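PDB 5BSZ: N-methyltransferase from Streptoalloteichus sp. ATCC 53650, which probably transfers a methyl group from S-adenosylmethionine to the amino group of a deoxysugar used in making the antitumour compound kedarcidin. Local coordinates for residues 116-121 and 129-134; 144-149 and 214-219; 38-43 and 238-243. All coordinates share one frame; numbering follows the deposited sequence.

Overall arrangement
All three contacts are buried in the core, and contacts 1 and 2 are close neighbours. Contact 1 folds the ligand-side loop 116-121 against helix 124-135, contact 2 sets strand 143-146 and the loop after it against helix 213-222, and contact 3 packs helix 30-44 on strand 240-245. Contacts 2 and 3 reach adjacent strands of the same sheet, joined by backbone hydrogen bonds such as I146 N to F241 O, 2.8 Å. In contact 1, I118 also touches Y216 of contact 2. Chemistry changes with place: contacts 1 and 3 are wholly apolar across their segments, contact 2 adds a hydrogen bond and a CH-pi contact, and contact 1 alone has bound S-adenosyl-L-homocysteine against its loop.

Contact 1. Residues 116-121 and 129-134; sequences GSIAYA and RAVRAM. With SAH (S-adenosyl-L-homocysteine), chain B.
I118 buried against A130, V131 and M134 makes a wholly apolar contact, in which the short 3-10 turn after strand 110-113 rests on the helix 124-135 that follows it. The work is done by one methyl group. With CG1 anti to the backbone N (chi1 -151°) and the chain extended beyond it, CD1 reaches the helix and sits 3.6 Å from V131 CG2. The same CD1 is 3.9 Å from A130 CB, and M134 brings its terminal CE to it at a similar distance. The V131 side chain lies nearly perpendicular to that of I118. I118 also lies on C113 and I146, so it bridges helix and sheet.

The other side of the turn faces S-adenosyl-L-homocysteine. The adenine brings its C8 edge over one face of the Y120 ring, the two planes steeply inclined, with Y120 CE1 3.5 Å from C8 of the ligand, off-centre toward the ring's rim; Y120 OH lies 3.6 Å from the ligand's C5'. S117 OG, hydrogen-bonded to L114 O, is equally near that carbon. A leucine at Y120 would probably leave the C8 edge of the adenine without the aromatic face it rests on, and C5' without its phenolic neighbour. The turn is thus two-sided: I118 is held to the helix by dispersion alone, while Y120 and S117, on the other side, line the ligand pocket.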
loop_
_atom_site.group_PDB
_atom_site.type_symbol
_atom_site.label_atom_id
_atom_site.label_comp_id
_atom_site.label_asym_id
_atom_site.label_seq_id
_atom_site.Cartn_x
_atom_site.Cartn_y
_atom_site.Cartn_z
ATOM N N GLY A 116 -21.847 -6.947 -19.867
ATOM C CA GLY A 116 -20.577 -7.379 -20.371
ATOM C C GLY A 116 -19.896 -8.516 -19.677
ATOM O O GLY A 116 -18.699 -8.721 -19.897
ATOM N N SER A 117 -20.611 -9.201 -18.777
ATOM C CA SER A 117 -20.022 -10.225 -17.938
ATOM C C SER A 117 -19.438 -11.393 -18.738
ATOM O O SER A 117 -18.452 -12.011 -18.317
ATOM C CB SER A 117 -21.047 -10.751 -16.937
ATOM O OG SER A 117 -21.379 -9.728 -16.022
ATOM N N ILE A 118 -19.944 -11.593 -19.948
ATOM C CA ILE A 118 -19.458 -12.677 -20.756
ATOM C C ILE A 118 -17.984 -12.503 -21.156
ATOM O O ILE A 118 -17.329 -13.481 -21.455
ATOM C CB ILE A 118 -20.354 -13.098 -21.976
ATOM C CG1 ILE A 118 -20.130 -14.622 -22.259
ATOM C CG2 ILE A 118 -20.163 -12.221 -23.174
ATOM C CD1 ILE A 118 -21.183 -15.271 -23.112
ATOM N N ALA A 119 -17.488 -11.281 -21.068
ATOM C CA ALA A 119 -16.131 -10.924 -21.528
ATOM C C ALA A 119 -15.117 -11.148 -20.444
ATOM O O ALA A 119 -13.927 -10.948 -20.629
ATOM C CB ALA A 119 -16.122 -9.465 -21.984
ATOM N N TYR A 120 -15.499 -11.765 -19.335
ATOM C CA TYR A 120 -14.529 -12.556 -18.598
ATOM C C TYR A 120 -13.906 -13.701 -19.403
ATOM O O TYR A 120 -12.822 -14.152 -19.071
ATOM C CB TYR A 120 -15.161 -13.129 -17.312
ATOM C CG TYR A 120 -15.388 -12.158 -16.167
ATOM C CD1 TYR A 120 -14.594 -12.201 -15.017
ATOM C CD2 TYR A 120 -16.337 -11.195 -16.225
ATOM C CE1 TYR A 120 -14.810 -11.341 -13.953
ATOM C CE2 TYR A 120 -16.546 -10.308 -15.186
ATOM C CZ TYR A 120 -15.776 -10.370 -14.066
ATOM O OH TYR A 120 -16.047 -9.486 -13.064
ATOM N N ALA A 121 -14.571 -14.151 -20.468
ATOM C CA ALA A 121 -13.963 -15.119 -21.354
ATOM C C ALA A 121 -12.666 -14.535 -21.873
ATOM O O ALA A 121 -12.658 -13.401 -22.330
ATOM C CB ALA A 121 -14.894 -15.438 -22.517
ATOM N N ARG A 129 -17.526 -21.556 -25.362
ATOM C CA ARG A 129 -17.917 -22.484 -24.301
ATOM C C ARG A 129 -19.005 -21.954 -23.388
ATOM O O ARG A 129 -19.965 -22.687 -23.068
ATOM C CB ARG A 129 -16.738 -22.932 -23.432
ATOM C CG ARG A 129 -16.408 -24.399 -23.623
ATOM C CD ARG A 129 -15.032 -24.752 -23.086
ATOM N NE ARG A 129 -14.912 -24.303 -21.716
ATOM C CZ ARG A 129 -15.088 -25.074 -20.654
ATOM N NH1 ARG A 129 -15.411 -26.357 -20.787
ATOM N NH2 ARG A 129 -14.943 -24.533 -19.463
ATOM N N ALA A 130 -18.846 -20.698 -22.946
ATOM C CA ALA A 130 -19.906 -20.012 -22.177
ATOM C C ALA A 130 -21.242 -19.979 -22.936
ATOM O O ALA A 130 -22.291 -20.164 -22.372
ATOM C CB ALA A 130 -19.525 -18.577 -21.815
ATOM N N VAL A 131 -21.225 -19.635 -24.215
ATOM C CA VAL A 131 -22.464 -19.475 -24.960
ATOM C C VAL A 131 -23.114 -20.842 -25.170
ATOM O O VAL A 131 -24.352 -20.979 -25.118
ATOM C CB VAL A 131 -22.183 -18.750 -26.285
ATOM C CG1 VAL A 131 -23.418 -18.735 -27.163
ATOM C CG2 VAL A 131 -21.733 -17.310 -25.978
ATOM N N ARG A 132 -22.282 -21.851 -25.380
ATOM C CA ARG A 132 -22.806 -23.211 -25.436
ATOM C C ARG A 132 -23.485 -23.642 -24.137
ATOM O O ARG A 132 -24.567 -24.278 -24.137
ATOM C CB ARG A 132 -21.695 -24.174 -25.831
ATOM C CG ARG A 132 -22.171 -25.411 -26.576
ATOM C CD ARG A 132 -21.249 -25.755 -27.771
ATOM N NE ARG A 132 -19.839 -25.471 -27.462
ATOM C CZ ARG A 132 -18.982 -24.698 -28.152
ATOM N NH1 ARG A 132 -19.313 -24.089 -29.317
ATOM N NH2 ARG A 132 -17.751 -24.546 -27.621
ATOM N N ALA A 133 -22.836 -23.352 -23.016
ATOM C CA ALA A 133 -23.384 -23.779 -21.743
ATOM C C ALA A 133 -24.708 -23.072 -21.506
ATOM O O ALA A 133 -25.598 -23.706 -20.982
ATOM C CB ALA A 133 -22.450 -23.482 -20.577
ATOM N N MET A 134 -24.795 -21.762 -21.794
ATOM C CA MET A 134 -26.061 -21.034 -21.812
ATOM C C MET A 134 -27.137 -21.661 -22.722
ATOM O O MET A 134 -28.260 -21.858 -22.280
ATOM C CB MET A 134 -25.909 -19.540 -22.162
ATOM C CG MET A 134 -25.102 -18.812 -21.061
ATOM S SD MET A 134 -24.645 -17.173 -21.663
ATOM C CE MET A 134 -23.440 -16.860 -20.373
HETATM N N SAH B . -24.668 -9.324 -14.463
HETATM C CA SAH B . -24.374 -8.569 -13.188
HETATM C CB SAH B . -22.949 -8.784 -12.634
HETATM C CG SAH B . -21.870 -7.737 -12.776
HETATM S SD SAH B . -20.286 -8.060 -12.077
HETATM C C SAH B . -24.804 -7.160 -13.466
HETATM O O SAH B . -25.113 -6.739 -14.574
HETATM O OXT SAH B . -25.003 -6.434 -12.540
HETATM C "C5'" SAH B . -19.689 -9.531 -12.866
HETATM C "C4'" SAH B . -20.093 -10.763 -12.034
HETATM O "O4'" SAH B . -19.676 -11.975 -12.693
HETATM C "C3'" SAH B . -19.408 -10.818 -10.672
HETATM O "O3'" SAH B . -20.434 -10.886 -9.686
HETATM C "C2'" SAH B . -18.583 -12.095 -10.617
HETATM O "O2'" SAH B . -18.639 -12.743 -9.322
HETATM C "C1'" SAH B . -19.210 -12.902 -11.725
HETATM N N9 SAH B . -18.315 -13.879 -12.374
HETATM C C8 SAH B . -17.006 -13.709 -12.725
HETATM N N7 SAH B . -16.516 -14.842 -13.276
HETATM C C5 SAH B . -17.524 -15.753 -13.236
HETATM C C6 SAH B . -17.662 -17.149 -13.641
HETATM N N6 SAH B . -16.572 -17.714 -14.192
HETATM N N1 SAH B . -18.871 -17.730 -13.466
HETATM C C2 SAH B . -19.903 -17.111 -12.882
HETATM N N3 SAH B . -19.866 -15.827 -12.484
HETATM C C4 SAH B . -18.721 -15.122 -12.643
#

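Contact 2. Residues 144-149 and 214-219; sequences LVIDPW and EDYLAA
Y216 carries this contact, reaching from helix 213-222 to P148 and W149, just past the end of strand 143-146. The one hydrogen bond runs from W149 N to Y216 OH, 3.2 Å long and clearly bent, with 136° at the hydrogen. CG of Y216 is anti to the carbonyl carbon (chi1 -80°), which sends the ring off the helix with its hydroxyl end foremost.

The CH-pi interaction comes from P148, whose CB stands over one face of the ring, 3.8 Å from its centroid and 23° off the normal. It is shifted toward the phenol end, so P148 CB comes within 3.5 Å of Y216 CZ. Apolar packing adds I146 CG2, 4.3 Å from Y216 CE1 and oblique to the ring. Beyond these segments Y216 also stacks with F241.

The W149 indole leads away from the helix; its NE1 is hydrogen-bonded to S185, and its side chain lies about 4 Å from the bound thymidine. The tyrosine therefore serves two chemistries at once: P148 covers one face and I146 packs obliquely beside the ring, while the hydroxyl accepts a backbone N-H in a long, bent bond, a modest polar link where the chain leads on to the indole.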
loop_
_atom_site.group_PDB
_atom_site.type_symbol
_atom_site.label_atom_id
_atom_site.label_comp_id
_atom_site.label_asym_id
_atom_site.label_seq_id
_atom_site.Cartn_x
_atom_site.Cartn_y
_atom_site.Cartn_z
ATOM N N LEU A 144 -31.633 -16.511 -26.028
ATOM C CA LEU A 144 -30.365 -16.283 -25.347
ATOM C C LEU A 144 -30.020 -14.816 -25.598
ATOM O O LEU A 144 -29.985 -14.359 -26.753
ATOM C CB LEU A 144 -29.310 -17.219 -25.893
ATOM C CG LEU A 144 -28.099 -17.500 -24.999
ATOM C CD1 LEU A 144 -27.276 -18.558 -25.720
ATOM C CD2 LEU A 144 -27.251 -16.276 -24.731
ATOM N N VAL A 145 -29.904 -14.065 -24.520
ATOM C CA VAL A 145 -29.618 -12.612 -24.589
ATOM C C VAL A 145 -28.271 -12.283 -23.947
ATOM O O VAL A 145 -28.044 -12.434 -22.734
ATOM C CB VAL A 145 -30.709 -11.780 -23.904
ATOM C CG1 VAL A 145 -30.529 -10.301 -24.076
ATOM C CG2 VAL A 145 -32.114 -12.159 -24.363
ATOM N N ILE A 146 -27.373 -11.762 -24.772
ATOM C CA ILE A 146 -26.031 -11.320 -24.296
ATOM C C ILE A 146 -25.884 -9.813 -24.453
ATOM O O ILE A 146 -26.108 -9.268 -25.550
ATOM C CB ILE A 146 -24.943 -11.996 -25.122
ATOM C CG1 ILE A 146 -25.032 -13.508 -24.950
ATOM C CG2 ILE A 146 -23.566 -11.470 -24.725
ATOM C CD1 ILE A 146 -24.151 -14.274 -25.915
ATOM N N ASP A 147 -25.645 -9.162 -23.316
ATOM C CA ASP A 147 -25.261 -7.768 -23.253
ATOM C C ASP A 147 -23.725 -7.765 -23.310
ATOM O O ASP A 147 -23.055 -8.018 -22.308
ATOM C CB ASP A 147 -25.760 -7.127 -21.950
ATOM C CG ASP A 147 -25.406 -5.630 -21.831
ATOM O OD1 ASP A 147 -24.972 -5.020 -22.851
ATOM O OD2 ASP A 147 -25.530 -5.083 -20.696
ATOM N N PRO A 148 -23.171 -7.591 -24.510
ATOM C CA PRO A 148 -21.751 -7.770 -24.737
ATOM C C PRO A 148 -20.947 -6.669 -24.067
ATOM O O PRO A 148 -21.495 -5.624 -23.709
ATOM C CB PRO A 148 -21.630 -7.677 -26.273
ATOM C CG PRO A 148 -22.652 -6.664 -26.609
ATOM C CD PRO A 148 -23.813 -6.968 -25.680
ATOM N N TRP A 149 -19.670 -6.933 -23.841
ATOM C CA TRP A 149 -18.731 -5.846 -23.499
ATOM C C TRP A 149 -18.358 -5.177 -24.828
ATOM O O TRP A 149 -18.834 -5.620 -25.918
ATOM C CB TRP A 149 -17.507 -6.448 -22.786
ATOM C CG TRP A 149 -16.480 -5.432 -22.343
ATOM C CD1 TRP A 149 -15.164 -5.418 -22.707
ATOM C CD2 TRP A 149 -16.664 -4.273 -21.514
ATOM N NE1 TRP A 149 -14.532 -4.350 -22.154
ATOM C CE2 TRP A 149 -15.430 -3.619 -21.425
ATOM C CE3 TRP A 149 -17.743 -3.734 -20.824
ATOM C CZ2 TRP A 149 -15.249 -2.448 -20.686
ATOM C CZ3 TRP A 149 -17.551 -2.580 -20.071
ATOM C CH2 TRP A 149 -16.318 -1.929 -20.037
ATOM N N GLU A 214 -18.212 -10.221 -34.770
ATOM C CA GLU A 214 -18.276 -11.526 -35.460
ATOM C C GLU A 214 -18.123 -12.663 -34.470
ATOM O O GLU A 214 -18.604 -13.785 -34.728
ATOM C CB GLU A 214 -17.116 -11.824 -36.440
ATOM C CG GLU A 214 -16.568 -10.752 -37.346
ATOM C CD GLU A 214 -15.735 -9.687 -36.656
ATOM O OE1 GLU A 214 -14.472 -9.716 -36.612
ATOM O OE2 GLU A 214 -16.422 -8.729 -36.286
ATOM N N ASP A 215 -17.300 -12.436 -33.437
ATOM C CA ASP A 215 -16.969 -13.519 -32.500
ATOM C C ASP A 215 -18.213 -13.878 -31.674
ATOM O O ASP A 215 -18.427 -15.041 -31.311
ATOM C CB ASP A 215 -15.871 -13.082 -31.532
ATOM C CG ASP A 215 -14.488 -13.153 -32.147
ATOM O OD1 ASP A 215 -14.461 -13.447 -33.360
ATOM O OD2 ASP A 215 -13.476 -12.985 -31.417
ATOM N N TYR A 216 -19.017 -12.868 -31.359
ATOM C CA TYR A 216 -20.244 -13.121 -30.547
ATOM C C TYR A 216 -21.290 -13.858 -31.391
ATOM O O TYR A 216 -21.951 -14.792 -30.973
ATOM C CB TYR A 216 -20.825 -11.782 -30.135
ATOM C CG TYR A 216 -20.129 -11.101 -28.916
ATOM C CD1 TYR A 216 -20.338 -11.555 -27.615
ATOM C CD2 TYR A 216 -19.298 -9.994 -29.076
ATOM C CE1 TYR A 216 -19.707 -10.958 -26.512
ATOM C CE2 TYR A 216 -18.672 -9.374 -27.967
ATOM C CZ TYR A 216 -18.909 -9.859 -26.688
ATOM O OH TYR A 216 -18.333 -9.258 -25.616
ATOM N N LEU A 217 -21.443 -13.398 -32.628
ATOM C CA LEU A 217 -22.423 -13.978 -33.550
ATOM C C LEU A 217 -22.027 -15.419 -33.829
ATOM O O LEU A 217 -22.886 -16.302 -33.803
ATOM C CB LEU A 217 -22.493 -13.183 -34.856
ATOM C CG LEU A 217 -23.097 -11.797 -34.702
ATOM C CD1 LEU A 217 -22.833 -11.005 -35.992
ATOM C CD2 LEU A 217 -24.593 -11.838 -34.459
ATOM N N ALA A 218 -20.726 -15.642 -34.026
ATOM C CA ALA A 218 -20.170 -16.962 -34.278
ATOM C C ALA A 218 -20.424 -17.937 -33.151
ATOM O O ALA A 218 -20.745 -19.117 -33.369
ATOM C CB ALA A 218 -18.674 -16.906 -34.542
ATOM N N ALA A 219 -20.222 -17.442 -31.938
ATOM C CA ALA A 219 -20.439 -18.231 -30.750
ATOM C C ALA A 219 -21.887 -18.684 -30.675
ATOM O O ALA A 219 -22.114 -19.827 -30.248
ATOM C CB ALA A 219 -20.080 -17.435 -29.468
#

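Contact 3. Residues 38-43 and 238-243; sequences RRVVRE and RGLFVG
V40 of helix 30-44 meets V242 and L240 of strand 240-245 through its two methyl groups. Start at CB: the bond to it from CA points at the strand, yet V40 CB is still 4.7 Å from V242 CG2, and the branches close the distance. CG1, anti to the backbone N with chi1 at 164°, touches V242 most closely, at 3.5 Å from its CG2. The same V40 CG1 is 3.9 Å from V242 CG1, so this one methyl rests against both branches of the opposing valine. The two valine side chains point in opposing directions, offset from one another, and meet at their methyl ends. The other branch of V40, CG2, lies anti to the carbonyl carbon and leads toward the leucine, more loosely, with 4.3 Å to L240 CD1. V40 thus covers two residues of the strand that lie two positions apart.

L240 and V242 face this helix, while F241 between them turns to the other side of the sheet, where it stacks with Y216 and H229 and packs on helix 213-222. L230 of the adjoining strand 225-230 also touches V40, and V41, the next residue on the helix, reaches V143 and V145. Polar ties stand outside the apolar patch: R39 forms a salt bridge with D232, and R238, at the start of 238-243, pairs with D147 and makes a cation-pi contact with W150 of the thymidine pocket.

The strand order 3-2-1-4-5-7-6, with strand 240-245 antiparallel and inserted between 143-146 and 225-230, is the hallmark of the Rossmann-like class I methyltransferase fold, and this contact lays one of its flanking helices on that inserted strand.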
loop_
_atom_site.group_PDB
_atom_site.type_symbol
_atom_site.label_atom_id
_atom_site.label_comp_id
_atom_site.label_asym_id
_atom_site.label_seq_id
_atom_site.Cartn_x
_atom_site.Cartn_y
_atom_site.Cartn_z
ATOM N N ARG A 38 -36.677 -8.373 -21.158
ATOM C CA ARG A 38 -38.099 -8.730 -21.194
ATOM C C ARG A 38 -38.649 -8.585 -22.627
ATOM O O ARG A 38 -39.292 -9.477 -23.194
ATOM C CB ARG A 38 -38.901 -7.851 -20.218
ATOM C CG ARG A 38 -40.423 -8.095 -20.281
ATOM C CD ARG A 38 -41.250 -6.960 -19.676
ATOM N NE ARG A 38 -41.333 -5.904 -20.672
ATOM C CZ ARG A 38 -42.114 -5.962 -21.759
ATOM N NH1 ARG A 38 -43.003 -6.944 -21.928
ATOM N NH2 ARG A 38 -42.028 -4.989 -22.658
ATOM N N ARG A 39 -38.330 -7.445 -23.222
ATOM C CA ARG A 39 -38.845 -7.049 -24.528
ATOM C C ARG A 39 -38.328 -7.953 -25.620
ATOM O O ARG A 39 -39.109 -8.463 -26.434
ATOM C CB ARG A 39 -38.468 -5.588 -24.803
ATOM C CG ARG A 39 -38.953 -4.994 -26.108
ATOM C CD ARG A 39 -38.258 -3.663 -26.388
ATOM N NE ARG A 39 -37.747 -3.681 -27.755
ATOM C CZ ARG A 39 -37.618 -2.621 -28.540
ATOM N NH1 ARG A 39 -37.153 -2.779 -29.772
ATOM N NH2 ARG A 39 -37.929 -1.411 -28.099
ATOM N N VAL A 40 -37.012 -8.162 -25.670
ATOM C CA VAL A 40 -36.414 -8.985 -26.708
ATOM C C VAL A 40 -36.892 -10.456 -26.593
ATOM O O VAL A 40 -37.098 -11.159 -27.580
ATOM C CB VAL A 40 -34.864 -8.922 -26.598
ATOM C CG1 VAL A 40 -34.240 -10.034 -27.390
ATOM C CG2 VAL A 40 -34.317 -7.572 -27.061
ATOM N N VAL A 41 -37.021 -10.957 -25.368
ATOM C CA VAL A 41 -37.537 -12.312 -25.118
ATOM C C VAL A 41 -39.041 -12.439 -25.520
ATOM O O VAL A 41 -39.410 -13.347 -26.253
ATOM C CB VAL A 41 -37.348 -12.692 -23.630
ATOM C CG1 VAL A 41 -38.131 -13.966 -23.268
ATOM C CG2 VAL A 41 -35.851 -12.915 -23.357
ATOM N N ARG A 42 -39.882 -11.522 -25.065
ATOM C CA ARG A 42 -41.309 -11.624 -25.342
ATOM C C ARG A 42 -41.638 -11.428 -26.815
ATOM O O ARG A 42 -42.533 -12.102 -27.337
ATOM C CB ARG A 42 -42.094 -10.713 -24.434
ATOM C CG ARG A 42 -42.108 -11.157 -22.975
ATOM C CD ARG A 42 -43.100 -12.296 -22.777
ATOM N NE ARG A 42 -43.134 -12.790 -21.394
ATOM C CZ ARG A 42 -43.644 -12.130 -20.361
ATOM N NH1 ARG A 42 -44.192 -10.934 -20.491
ATOM N NH2 ARG A 42 -43.626 -12.660 -19.156
ATOM N N GLU A 43 -40.871 -10.611 -27.529
ATOM C CA GLU A 43 -41.023 -10.554 -28.984
ATOM C C GLU A 43 -40.834 -11.893 -29.651
ATOM O O GLU A 43 -41.443 -12.128 -30.681
ATOM C CB GLU A 43 -40.031 -9.633 -29.714
ATOM C CG GLU A 43 -40.155 -8.163 -29.404
ATOM C CD GLU A 43 -39.083 -7.313 -30.102
ATOM O OE1 GLU A 43 -37.910 -7.710 -30.270
ATOM O OE2 GLU A 43 -39.398 -6.165 -30.426
ATOM N N ARG A 238 -23.222 -0.457 -28.853
ATOM C CA ARG A 238 -22.989 -1.897 -28.789
ATOM C C ARG A 238 -24.132 -2.844 -28.930
ATOM O O ARG A 238 -23.939 -3.931 -29.425
ATOM C CB ARG A 238 -22.131 -2.348 -27.613
ATOM C CG ARG A 238 -22.563 -1.927 -26.263
ATOM C CD ARG A 238 -21.539 -2.486 -25.260
ATOM N NE ARG A 238 -22.361 -2.820 -24.079
ATOM C CZ ARG A 238 -21.988 -2.808 -22.811
ATOM N NH1 ARG A 238 -20.773 -2.421 -22.468
ATOM N NH2 ARG A 238 -22.851 -3.253 -21.897
ATOM N N GLY A 239 -25.301 -2.471 -28.462
ATOM C CA GLY A 239 -26.428 -3.301 -28.766
ATOM C C GLY A 239 -26.484 -4.580 -27.954
ATOM O O GLY A 239 -25.858 -4.680 -26.871
ATOM N N LEU A 240 -27.283 -5.528 -28.445
ATOM C CA LEU A 240 -27.379 -6.824 -27.807
ATOM C C LEU A 240 -27.178 -7.882 -28.835
ATOM O O LEU A 240 -27.625 -7.716 -29.972
ATOM C CB LEU A 240 -28.741 -6.984 -27.134
ATOM C CG LEU A 240 -29.110 -6.111 -25.959
ATOM C CD1 LEU A 240 -30.501 -6.514 -25.499
ATOM C CD2 LEU A 240 -28.167 -6.204 -24.761
ATOM N N PHE A 241 -26.554 -8.990 -28.439
ATOM C CA PHE A 241 -26.552 -10.192 -29.256
ATOM C C PHE A 241 -27.575 -11.183 -28.742
ATOM O O PHE A 241 -27.620 -11.484 -27.530
ATOM C CB PHE A 241 -25.174 -10.818 -29.335
ATOM C CG PHE A 241 -24.174 -9.945 -30.018
ATOM C CD1 PHE A 241 -24.138 -9.854 -31.411
ATOM C CD2 PHE A 241 -23.331 -9.136 -29.286
ATOM C CE1 PHE A 241 -23.229 -9.012 -32.033
ATOM C CE2 PHE A 241 -22.443 -8.274 -29.898
ATOM C CZ PHE A 241 -22.373 -8.218 -31.268
ATOM N N VAL A 242 -28.433 -11.618 -29.657
ATOM C CA VAL A 242 -29.554 -12.521 -29.291
ATOM C C VAL A 242 -29.529 -13.743 -30.173
ATOM O O VAL A 242 -29.187 -13.653 -31.363
ATOM C CB VAL A 242 -30.917 -11.830 -29.404
ATOM C CG1 VAL A 242 -32.059 -12.775 -29.042
ATOM C CG2 VAL A 242 -30.964 -10.613 -28.486
ATOM N N GLY A 243 -29.855 -14.885 -29.580
ATOM C CA GLY A 243 -29.918 -16.143 -30.305
ATOM C C GLY A 243 -31.206 -16.856 -29.943
ATOM O O GLY A 243 -31.660 -16.833 -28.778
#